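Local coordinates for 433aa long hypothetical phosphoribosylglycinamide formyl transferase (Pyrococcus horikoshii, PDB 2DWC), which binds adenosine-5'-diphosphate and belongs to the ATP-grasp superfamily, forming a two-chain assembly, at residues M301-L304 against A305-P309; H317-V321 against L322-I326; G328-D332 against G333-F337; K401-A404 against E405-H409. All coordinates share one frame; numbering follows the deposited sequence.

Contact 1 of 4, residues M301-L304 against A305-P309; sequences MVTL and ASHPP
Thr303 and His307 stand side by side at the end of the short helix 303-306 of this ATP-grasp fold, where the chain leaves its last turn. The methyl CG2 of Thr303 sits over the centre of the imidazole face, 3.7 Å from the ring centroid and 10° off its normal, a CH-pi contact. Its placement follows from chi1 of 64°, which sets CG2 beside the backbone N and OG1 between N and the carbonyl carbon; OG1 then bonds with Gly300 O and Glu313 N. His307 ND1 bonds with Phe311 O, which fixes the ring's rotation, and the ring of Phe337 meets the imidazole as well. Ser306 folds OG back over the preceding turn with chi1 of 58°, bringing it 3.3 Å from Thr303 CA, and finds its polar partner in Gln247.

The turn itself is held by Val302 O, which accepts from Ala305 N (2.8 Å) and from Ser306 N (3.0 Å). The bond from His307 N to Thr303 O is longer, 3.2 Å, and His307 leaves helical geometry there. Ala305 packs on Pro309 of the second subunit, and Pro309 on Leu304 of that subunit. A water lies 3.0 Å from both Thr303 O and Pro308 O, between the last turn and the loop that follows.

Contact 2 of 4, residues H317-V321 against L322-I326; sequences HLRAV and LGLPI
Arg319 reaches alongside the returning chain and grips one carbonyl with two nitrogens, side-on: NE lies 3.1 Å and NH2 2.8 Å from Pro325 O. The oxygen sits close to the guanidinium plane, and of the two donors NE approaches in the carbonyl plane while NH2 stands above it. A bend at chi3 (67°) swings the guanidinium round to that carbonyl, and the aliphatic part of the arginine crosses Ile326 at a slant, with Arg319 CB 4.1 Å from Ile326 CG1. From the neighbouring position on the helix, Leu318 meets Leu322 obliquely, their CD1 methyls 3.8 Å apart.

Between these pairs helix 313-322 ends in a Schellman motif. Gly323 takes a positive phi of 84°, Leu324 N returns to Arg319 O at 2.9 Å, and Gly323 N bonds with Ala320 O at 3.1 Å. A water donates to both Ala320 O and Leu324 O, tying the last turn to the outgoing chain. Val321 packs against strand 85-88, and Ala320 and Ile326 share Val216 and His218 of strand 209-219. Leu324 also rests on Leu362 of the second subunit, and Pro325 on its Ser367.

Contact 3 of 4, residues G328-D332 against G333-F337; sequences GEWVD and GYRLF
Arg335 runs fully extended from CG to NE, with CG anti to the backbone N (chi1 -159°), while Trp330, its CG placed beside the backbone N, turns its indole over that chain. The result is a CH-pi contact: Arg335 CB lies 3.8 Å from the centroid of the six-membered ring and 5° off its normal, and CG follows over the same face, nearer the rim. The guanidinium is turned 85° from the indole plane; the aliphatic stem, not the guanidinium, lies over the indole. The charged end goes past the tryptophan, with NH1 bonded to Thr228 OG1 and Ile326 O. At the indole edge, Trp330 CZ3 comes 3.5 Å from Gly333 O.

On the opposite face of the pair of strands, Val331 crosses Leu336 almost squarely, Val331 CB being 3.9 Å from Leu336 CD1. Tyr334 and Leu336 on that face lean on helix 253-270.

Backbone bonds close the ladder in both directions between Glu329 and Leu336, and again between Val331 and Tyr334, where Val331 N is 2.7 Å from Tyr334 O. Asp332 and Gly333 both have positive phi at the bend, the signature of a beta hairpin with a two-residue loop, closed by a type I' turn, at the margin of the large mixed sheet.

Contact 4 of 4, residues K401-A404 against E405-H409; sequences KRKA and EMVAH
Lys403 and Val407, one turn apart, mark the packed flank of this helix, while Arg402 and Met406 point to its solvent side. On the packed flank Val407 CG2 lies 3.3 Å from Lys403 O, since chi1 of 172° sets CG1 anti to the backbone N and leaves CG2 beside it, over the carbonyl of the turn before. The side chains themselves come no nearer than 4.4 Å, between Lys403 CG and Val407 CG2. Val407 rests on Ala371, Val373 and Ala390, Lys403 on Ala392, and the methyls of Ala404 and Ala408 touch His346. The amine of Lys403 bonds with Pro369 O, which ties its long chain down at the far end.

The other side is looser. Met406 and Arg402 are exposed, and Met406 touches the preceding turn mainly through CB, 3.5 Å from Arg402 O. Lys401 and Glu405 lie at the border between the two. Glu405 extends its chain from CG onward, with CB 3.6 Å from Lys401 O, and touches His346; Lys401 leads its end away from the following turn to a cation-pi contact with Trp246.

Beneath both sides the backbone is regular: Met406 N reaches Arg402 O at 2.9 Å and Val407 N reaches Lys403 O at 2.9 Å. Four such i to i+4 bonds, with Ala404, Val407 and Ala408 buried against the strands and Arg402 and Met406 exposed, make this an amphipathic alpha-helix laid across the sheet strands 343-349 and 386-393.

How the contacts relate
The four contacts follow one another along the chain, from helix 303-306 through helix 313-322 and the hairpin 329-337 to helix 397-409. Contacts 1, 2 and 3 are neighbours, with centres 17 to 19 Å apart, and Phe337 joins them by packing on His307 and Pro308 of contact 1 and on Ile326 of contact 2. Contact 4 lies 32 Å from contacts 2 and 3 by centres but 17 Å from contact 1, with which it shares strands 343-349 and 386-393 of the mixed sheet. Contacts 1 and 2 both lie at the interface with the second subunit.

Contact 1 of 4, residues M301-L304 against A305-P309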
loop_
_atom_site.group_PDB
_atom_site.type_symbol
_atom_site.label_atom_id
_atom_site.label_comp_id
_atom_site.label_asym_id
_atom_site.label_seq_id
_atom_site.Cartn_x
_atom_site.Cartn_y
_atom_site.Cartn_z
ATOM N N MET B 301 -3.476 -4.879 12.052
ATOM C CA MET B 301 -2.420 -4.537 11.086
ATOM C C MET B 301 -1.920 -5.779 10.375
ATOM O O MET B 301 -1.372 -5.692 9.297
ATOM C CB MET B 301 -1.253 -3.776 11.746
ATOM C CG MET B 301 -1.585 -2.266 11.923
ATOM S SD MET B 301 -0.120 -1.352 12.514
ATOM C CE MET B 301 -0.209 -1.615 14.279
ATOM N N VAL B 302 -2.129 -6.952 10.964
ATOM C CA VAL B 302 -1.719 -8.175 10.250
ATOM C C VAL B 302 -2.369 -8.267 8.850
ATOM O O VAL B 302 -1.771 -8.810 7.903
ATOM C CB VAL B 302 -2.069 -9.423 11.084
ATOM C CG1 VAL B 302 -3.579 -9.559 11.271
ATOM C CG2 VAL B 302 -1.503 -10.682 10.369
ATOM N N THR B 303 -3.564 -7.682 8.688
ATOM C CA THR B 303 -4.245 -7.741 7.396
ATOM C C THR B 303 -3.547 -6.966 6.267
ATOM O O THR B 303 -3.892 -7.117 5.094
ATOM C CB THR B 303 -5.723 -7.322 7.491
ATOM O OG1 THR B 303 -5.809 -5.947 7.885
ATOM C CG2 THR B 303 -6.460 -8.230 8.514
ATOM N N LEU B 304 -2.525 -6.177 6.629
ATOM C CA LEU B 304 -1.698 -5.503 5.624
ATOM C C LEU B 304 -0.978 -6.616 4.843
ATOM O O LEU B 304 -0.552 -6.420 3.705
ATOM C CB LEU B 304 -0.644 -4.652 6.334
ATOM C CG LEU B 304 -1.274 -3.434 7.007
ATOM C CD1 LEU B 304 -0.176 -2.682 7.813
ATOM C CD2 LEU B 304 -1.870 -2.490 5.927
ATOM N N ALA B 305 -0.823 -7.791 5.458
ATOM C CA ALA B 305 -0.160 -8.867 4.710
ATOM C C ALA B 305 -1.053 -10.093 4.459
ATOM O O ALA B 305 -0.897 -10.775 3.441
ATOM C CB ALA B 305 1.136 -9.311 5.432
ATOM N N SER B 306 -1.957 -10.384 5.390
ATOM C CA SER B 306 -2.814 -11.580 5.242
ATOM C C SER B 306 -4.013 -11.373 4.345
ATOM O O SER B 306 -4.593 -12.335 3.875
ATOM C CB SER B 306 -3.258 -12.064 6.619
ATOM O OG SER B 306 -3.952 -11.021 7.270
ATOM N N HIS B 307 -4.437 -10.123 4.130
ATOM C CA HIS B 307 -5.505 -9.880 3.176
ATOM C C HIS B 307 -4.895 -9.453 1.849
ATOM O O HIS B 307 -3.756 -8.968 1.819
ATOM C CB HIS B 307 -6.448 -8.772 3.660
ATOM C CG HIS B 307 -7.445 -9.242 4.679
ATOM N ND1 HIS B 307 -8.478 -8.449 5.119
ATOM C CD2 HIS B 307 -7.523 -10.397 5.393
ATOM C CE1 HIS B 307 -9.152 -9.089 6.064
ATOM N NE2 HIS B 307 -8.594 -10.274 6.249
ATOM N N PRO B 308 -5.652 -9.581 0.743
ATOM C CA PRO B 308 -5.141 -9.187 -0.577
ATOM C C PRO B 308 -5.015 -7.659 -0.716
ATOM O O PRO B 308 -5.527 -6.916 0.099
ATOM C CB PRO B 308 -6.140 -9.828 -1.549
ATOM C CG PRO B 308 -7.399 -10.010 -0.768
ATOM C CD PRO B 308 -6.988 -10.220 0.671
ATOM N N PRO B 309 -4.291 -7.175 -1.745
ATOM C CA PRO B 309 -4.129 -5.738 -1.919
ATOM C C PRO B 309 -5.456 -4.992 -2.032
ATOM O O PRO B 309 -6.414 -5.473 -2.655
ATOM C CB PRO B 309 -3.265 -5.632 -3.185
ATOM C CG PRO B 309 -3.526 -6.889 -3.904
ATOM C CD PRO B 309 -3.650 -7.932 -2.844
HETATM O O HOH W 1 -3.845 -5.787 2.376
HETATM O O HOH W 2 -1.663 -6.591 0.865
#

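Contact 2 of 4, residues H317-V321 against L322-I326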
loop_
_atom_site.group_PDB
_atom_site.type_symbol
_atom_site.label_atom_id
_atom_site.label_comp_id
_atom_site.label_asym_id
_atom_site.label_seq_id
_atom_site.Cartn_x
_atom_site.Cartn_y
_atom_site.Cartn_z
ATOM N N HIS B 317 -12.383 -0.605 5.853
ATOM C CA HIS B 317 -13.056 0.497 6.551
ATOM C C HIS B 317 -13.351 1.625 5.579
ATOM O O HIS B 317 -14.452 2.158 5.548
ATOM C CB HIS B 317 -12.135 1.038 7.665
ATOM C CG HIS B 317 -12.810 1.932 8.656
ATOM N ND1 HIS B 317 -13.961 1.581 9.331
ATOM C CD2 HIS B 317 -12.444 3.145 9.137
ATOM C CE1 HIS B 317 -14.267 2.530 10.201
ATOM N NE2 HIS B 317 -13.362 3.496 10.105
ATOM N N LEU B 318 -12.336 2.040 4.822
ATOM C CA LEU B 318 -12.523 3.156 3.895
ATOM C C LEU B 318 -13.639 2.869 2.877
ATOM O O LEU B 318 -14.502 3.713 2.602
ATOM C CB LEU B 318 -11.212 3.445 3.149
ATOM C CG LEU B 318 -11.335 4.570 2.113
ATOM C CD1 LEU B 318 -11.600 5.903 2.828
ATOM C CD2 LEU B 318 -10.042 4.653 1.293
ATOM N N ARG B 319 -13.587 1.687 2.284
ATOM C CA ARG B 319 -14.623 1.351 1.304
ATOM C C ARG B 319 -15.994 1.390 1.958
ATOM O O ARG B 319 -16.939 1.973 1.420
ATOM C CB ARG B 319 -14.340 -0.047 0.702
ATOM C CG ARG B 319 -13.155 0.039 -0.330
ATOM C CD ARG B 319 -12.654 -1.321 -0.749
ATOM N NE ARG B 319 -13.662 -2.041 -1.516
ATOM C CZ ARG B 319 -13.459 -2.617 -2.713
ATOM N NH1 ARG B 319 -12.287 -2.557 -3.321
ATOM N NH2 ARG B 319 -14.445 -3.308 -3.298
ATOM N N ALA B 320 -16.094 0.779 3.125
ATOM C CA ALA B 320 -17.391 0.725 3.790
ATOM C C ALA B 320 -17.923 2.136 4.038
ATOM O O ALA B 320 -19.080 2.402 3.742
ATOM C CB ALA B 320 -17.296 -0.018 5.156
ATOM N N VAL B 321 -17.083 3.038 4.573
ATOM C CA VAL B 321 -17.602 4.377 4.921
ATOM C C VAL B 321 -17.799 5.372 3.788
ATOM O O VAL B 321 -18.445 6.425 3.987
ATOM C CB VAL B 321 -16.791 5.022 6.101
ATOM C CG1 VAL B 321 -16.674 4.019 7.242
ATOM C CG2 VAL B 321 -15.385 5.464 5.639
ATOM N N LEU B 322 -17.284 5.040 2.603
ATOM C CA LEU B 322 -17.513 5.839 1.404
ATOM C C LEU B 322 -18.808 5.298 0.728
ATOM O O LEU B 322 -19.292 5.899 -0.231
ATOM C CB LEU B 322 -16.346 5.697 0.408
ATOM C CG LEU B 322 -15.102 6.492 0.847
ATOM C CD1 LEU B 322 -13.965 6.241 -0.158
ATOM C CD2 LEU B 322 -15.485 7.980 0.943
ATOM N N GLY B 323 -19.341 4.194 1.266
ATOM C CA GLY B 323 -20.553 3.563 0.703
ATOM C C GLY B 323 -20.237 2.622 -0.462
ATOM O O GLY B 323 -21.132 2.224 -1.197
ATOM N N LEU B 324 -18.979 2.209 -0.616
ATOM C CA LEU B 324 -18.607 1.312 -1.720
ATOM C C LEU B 324 -18.847 -0.140 -1.282
ATOM O O LEU B 324 -18.889 -0.470 -0.088
ATOM C CB LEU B 324 -17.116 1.503 -2.074
ATOM C CG LEU B 324 -16.846 2.911 -2.622
ATOM C CD1 LEU B 324 -15.299 3.162 -2.660
ATOM C CD2 LEU B 324 -17.417 3.093 -4.010
ATOM N N PRO B 325 -18.960 -1.044 -2.260
ATOM C CA PRO B 325 -19.173 -2.450 -1.936
ATOM C C PRO B 325 -17.857 -3.143 -1.551
ATOM O O PRO B 325 -16.740 -2.630 -1.788
ATOM C CB PRO B 325 -19.754 -3.023 -3.240
ATOM C CG PRO B 325 -19.170 -2.170 -4.288
ATOM C CD PRO B 325 -19.147 -0.776 -3.696
ATOM N N ILE B 326 -18.003 -4.307 -0.933
ATOM C CA ILE B 326 -16.854 -5.134 -0.565
ATOM C C ILE B 326 -17.252 -6.576 -0.927
ATOM O O ILE B 326 -18.246 -7.117 -0.391
ATOM C CB ILE B 326 -16.588 -5.102 0.946
ATOM C CG1 ILE B 326 -16.148 -3.675 1.365
ATOM C CG2 ILE B 326 -15.539 -6.194 1.298
ATOM C CD1 ILE B 326 -16.099 -3.448 2.928
HETATM O O HOH W 3 -20.408 0.524 2.005
#

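Contact 3 of 4, residues G328-D332 against G333-F337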
loop_
_atom_site.group_PDB
_atom_site.type_symbol
_atom_site.label_atom_id
_atom_site.label_comp_id
_atom_site.label_asym_id
_atom_site.label_seq_id
_atom_site.Cartn_x
_atom_site.Cartn_y
_atom_site.Cartn_z
ATOM N N GLY B 328 -17.547 -10.565 -1.021
ATOM C CA GLY B 328 -17.428 -11.546 0.045
ATOM C C GLY B 328 -17.794 -12.943 -0.460
ATOM O O GLY B 328 -18.142 -13.121 -1.630
ATOM N N GLU B 329 -17.713 -13.935 0.415
ATOM C CA GLU B 329 -18.056 -15.304 0.029
ATOM C C GLU B 329 -19.058 -15.874 1.048
ATOM O O GLU B 329 -18.762 -15.960 2.218
ATOM C CB GLU B 329 -16.785 -16.155 0.011
ATOM C CG GLU B 329 -16.945 -17.534 -0.581
ATOM C CD GLU B 329 -15.723 -18.408 -0.355
ATOM O OE1 GLU B 329 -15.666 -19.509 -0.960
ATOM O OE2 GLU B 329 -14.828 -18.003 0.432
ATOM N N TRP B 330 -20.240 -16.274 0.605
ATOM C CA TRP B 330 -21.193 -16.837 1.557
ATOM C C TRP B 330 -20.826 -18.265 1.951
ATOM O O TRP B 330 -20.495 -19.089 1.103
ATOM C CB TRP B 330 -22.604 -16.805 0.983
ATOM C CG TRP B 330 -23.186 -15.453 0.982
ATOM C CD1 TRP B 330 -23.142 -14.530 -0.033
ATOM C CD2 TRP B 330 -23.883 -14.834 2.062
ATOM N NE1 TRP B 330 -23.775 -13.379 0.355
ATOM C CE2 TRP B 330 -24.242 -13.535 1.635
ATOM C CE3 TRP B 330 -24.236 -15.250 3.354
ATOM C CZ2 TRP B 330 -24.949 -12.643 2.453
ATOM C CZ3 TRP B 330 -24.937 -14.364 4.171
ATOM C CH2 TRP B 330 -25.288 -13.072 3.712
ATOM N N VAL B 331 -20.856 -18.541 3.247
ATOM C CA VAL B 331 -20.540 -19.867 3.771
ATOM C C VAL B 331 -21.384 -20.138 5.017
ATOM O O VAL B 331 -21.304 -19.403 6.008
ATOM C CB VAL B 331 -19.068 -20.004 4.185
ATOM C CG1 VAL B 331 -18.818 -21.398 4.732
ATOM C CG2 VAL B 331 -18.145 -19.723 3.015
ATOM N N ASP B 332 -22.213 -21.175 4.959
ATOM C CA ASP B 332 -23.038 -21.548 6.102
ATOM C C ASP B 332 -23.816 -20.380 6.693
ATOM O O ASP B 332 -23.937 -20.263 7.919
ATOM C CB ASP B 332 -22.184 -22.161 7.225
ATOM C CG ASP B 332 -21.296 -23.311 6.749
ATOM O OD1 ASP B 332 -21.648 -23.972 5.748
ATOM O OD2 ASP B 332 -20.246 -23.566 7.388
ATOM N N GLY B 333 -24.338 -19.514 5.834
ATOM C CA GLY B 333 -25.110 -18.388 6.319
ATOM C C GLY B 333 -24.310 -17.162 6.740
ATOM O O GLY B 333 -24.896 -16.177 7.194
ATOM N N TYR B 334 -22.984 -17.230 6.640
ATOM C CA TYR B 334 -22.146 -16.079 6.986
ATOM C C TYR B 334 -21.427 -15.574 5.734
ATOM O O TYR B 334 -20.926 -16.369 4.919
ATOM C CB TYR B 334 -21.108 -16.448 8.063
ATOM C CG TYR B 334 -21.664 -16.537 9.477
ATOM C CD1 TYR B 334 -21.797 -17.778 10.117
ATOM C CD2 TYR B 334 -22.125 -15.383 10.153
ATOM C CE1 TYR B 334 -22.389 -17.885 11.381
ATOM C CE2 TYR B 334 -22.712 -15.479 11.429
ATOM C CZ TYR B 334 -22.849 -16.733 12.030
ATOM O OH TYR B 334 -23.475 -16.846 13.257
ATOM N N ARG B 335 -21.405 -14.251 5.563
ATOM C CA ARG B 335 -20.721 -13.635 4.438
ATOM C C ARG B 335 -19.286 -13.441 4.971
ATOM O O ARG B 335 -19.045 -12.646 5.887
ATOM C CB ARG B 335 -21.359 -12.282 4.088
ATOM C CG ARG B 335 -21.073 -11.799 2.660
ATOM C CD ARG B 335 -21.703 -10.417 2.409
ATOM N NE ARG B 335 -21.593 -9.882 1.034
ATOM C CZ ARG B 335 -20.542 -9.220 0.536
ATOM N NH1 ARG B 335 -19.449 -9.000 1.300
ATOM N NH2 ARG B 335 -20.603 -8.736 -0.714
ATOM N N LEU B 336 -18.352 -14.235 4.436
ATOM C CA LEU B 336 -16.978 -14.187 4.890
ATOM C C LEU B 336 -16.085 -13.415 3.941
ATOM O O LEU B 336 -16.401 -13.223 2.773
ATOM C CB LEU B 336 -16.408 -15.629 5.052
ATOM C CG LEU B 336 -17.212 -16.573 5.976
ATOM C CD1 LEU B 336 -16.415 -17.859 6.170
ATOM C CD2 LEU B 336 -17.472 -15.922 7.324
ATOM N N PHE B 337 -14.949 -12.965 4.467
ATOM C CA PHE B 337 -13.964 -12.269 3.635
ATOM C C PHE B 337 -12.745 -13.219 3.604
ATOM O O PHE B 337 -12.063 -13.413 4.596
ATOM C CB PHE B 337 -13.563 -10.926 4.243
ATOM C CG PHE B 337 -12.754 -10.098 3.284
ATOM C CD1 PHE B 337 -13.392 -9.423 2.260
ATOM C CD2 PHE B 337 -11.358 -10.156 3.299
ATOM C CE1 PHE B 337 -12.672 -8.823 1.237
ATOM C CE2 PHE B 337 -10.619 -9.559 2.286
ATOM C CZ PHE B 337 -11.267 -8.897 1.253
#

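Contact 4 of 4, residues K401-A404 against E405-H409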
loop_
_atom_site.group_PDB
_atom_site.type_symbol
_atom_site.label_atom_id
_atom_site.label_comp_id
_atom_site.label_asym_id
_atom_site.label_seq_id
_atom_site.Cartn_x
_atom_site.Cartn_y
_atom_site.Cartn_z
ATOM N N LYS B 401 4.363 -16.080 12.787
ATOM C CA LYS B 401 4.464 -15.477 14.126
ATOM C C LYS B 401 5.917 -15.414 14.597
ATOM O O LYS B 401 6.401 -14.368 15.061
ATOM C CB LYS B 401 3.657 -16.283 15.176
ATOM C CG LYS B 401 2.166 -16.298 14.969
ATOM C CD LYS B 401 1.491 -17.324 15.864
ATOM C CE LYS B 401 1.671 -17.002 17.359
ATOM N NZ LYS B 401 0.977 -18.038 18.200
ATOM N N ARG B 402 6.634 -16.538 14.486
ATOM C CA ARG B 402 8.022 -16.547 14.937
ATOM C C ARG B 402 8.878 -15.643 14.080
ATOM O O ARG B 402 9.767 -14.961 14.590
ATOM C CB ARG B 402 8.605 -17.977 14.931
ATOM C CG ARG B 402 8.216 -18.803 16.158
ATOM C CD ARG B 402 8.949 -20.177 16.178
ATOM N NE ARG B 402 8.740 -20.937 14.936
ATOM C CZ ARG B 402 7.772 -21.834 14.739
ATOM N NH1 ARG B 402 6.898 -22.121 15.704
ATOM N NH2 ARG B 402 7.665 -22.432 13.562
ATOM N N LYS B 403 8.616 -15.611 12.777
ATOM C CA LYS B 403 9.413 -14.757 11.913
ATOM C C LYS B 403 9.228 -13.246 12.156
ATOM O O LYS B 403 10.228 -12.494 12.160
ATOM C CB LYS B 403 9.105 -15.082 10.481
ATOM C CG LYS B 403 9.915 -14.324 9.493
ATOM C CD LYS B 403 9.690 -14.918 8.122
ATOM C CE LYS B 403 10.547 -16.169 7.916
ATOM N NZ LYS B 403 10.517 -16.609 6.496
ATOM N N ALA B 404 7.977 -12.810 12.337
ATOM C CA ALA B 404 7.718 -11.391 12.625
ATOM C C ALA B 404 8.438 -11.019 13.916
ATOM O O ALA B 404 9.044 -9.962 14.029
ATOM C CB ALA B 404 6.187 -11.119 12.766
ATOM N N GLU B 405 8.353 -11.886 14.920
ATOM C CA GLU B 405 9.065 -11.615 16.169
ATOM C C GLU B 405 10.572 -11.503 15.963
ATOM O O GLU B 405 11.228 -10.582 16.497
ATOM C CB GLU B 405 8.783 -12.717 17.191
ATOM C CG GLU B 405 9.434 -12.477 18.525
ATOM C CD GLU B 405 9.142 -13.619 19.486
ATOM O OE1 GLU B 405 9.052 -14.779 19.024
ATOM O OE2 GLU B 405 9.012 -13.354 20.698
ATOM N N MET B 406 11.157 -12.436 15.196
ATOM C CA MET B 406 12.580 -12.401 14.954
ATOM C C MET B 406 13.005 -11.122 14.227
ATOM O O MET B 406 14.001 -10.515 14.587
ATOM C CB MET B 406 13.001 -13.649 14.160
ATOM C CG MET B 406 14.413 -13.577 13.632
ATOM S SD MET B 406 14.885 -15.080 12.732
ATOM C CE MET B 406 14.121 -14.826 11.051
ATOM N N VAL B 407 12.256 -10.726 13.197
ATOM C CA VAL B 407 12.565 -9.492 12.453
ATOM C C VAL B 407 12.472 -8.262 13.374
ATOM O O VAL B 407 13.368 -7.403 13.382
ATOM C CB VAL B 407 11.602 -9.332 11.226
ATOM C CG1 VAL B 407 11.786 -7.927 10.562
ATOM C CG2 VAL B 407 11.923 -10.421 10.187
ATOM N N ALA B 408 11.427 -8.177 14.184
ATOM C CA ALA B 408 11.321 -7.031 15.082
ATOM C C ALA B 408 12.501 -6.972 16.037
ATOM O O ALA B 408 13.044 -5.896 16.304
ATOM C CB ALA B 408 10.018 -7.081 15.876
ATOM N N HIS B 409 12.881 -8.126 16.585
ATOM C CA HIS B 409 13.993 -8.162 17.526
ATOM C C HIS B 409 15.372 -7.860 16.933
ATOM O O HIS B 409 16.309 -7.625 17.683
ATOM C CB HIS B 409 13.991 -9.504 18.273
ATOM C CG HIS B 409 12.861 -9.635 19.250
ATOM N ND1 HIS B 409 12.536 -10.831 19.860
ATOM C CD2 HIS B 409 11.986 -8.719 19.732
ATOM C CE1 HIS B 409 11.509 -10.644 20.673
ATOM N NE2 HIS B 409 11.157 -9.373 20.615
#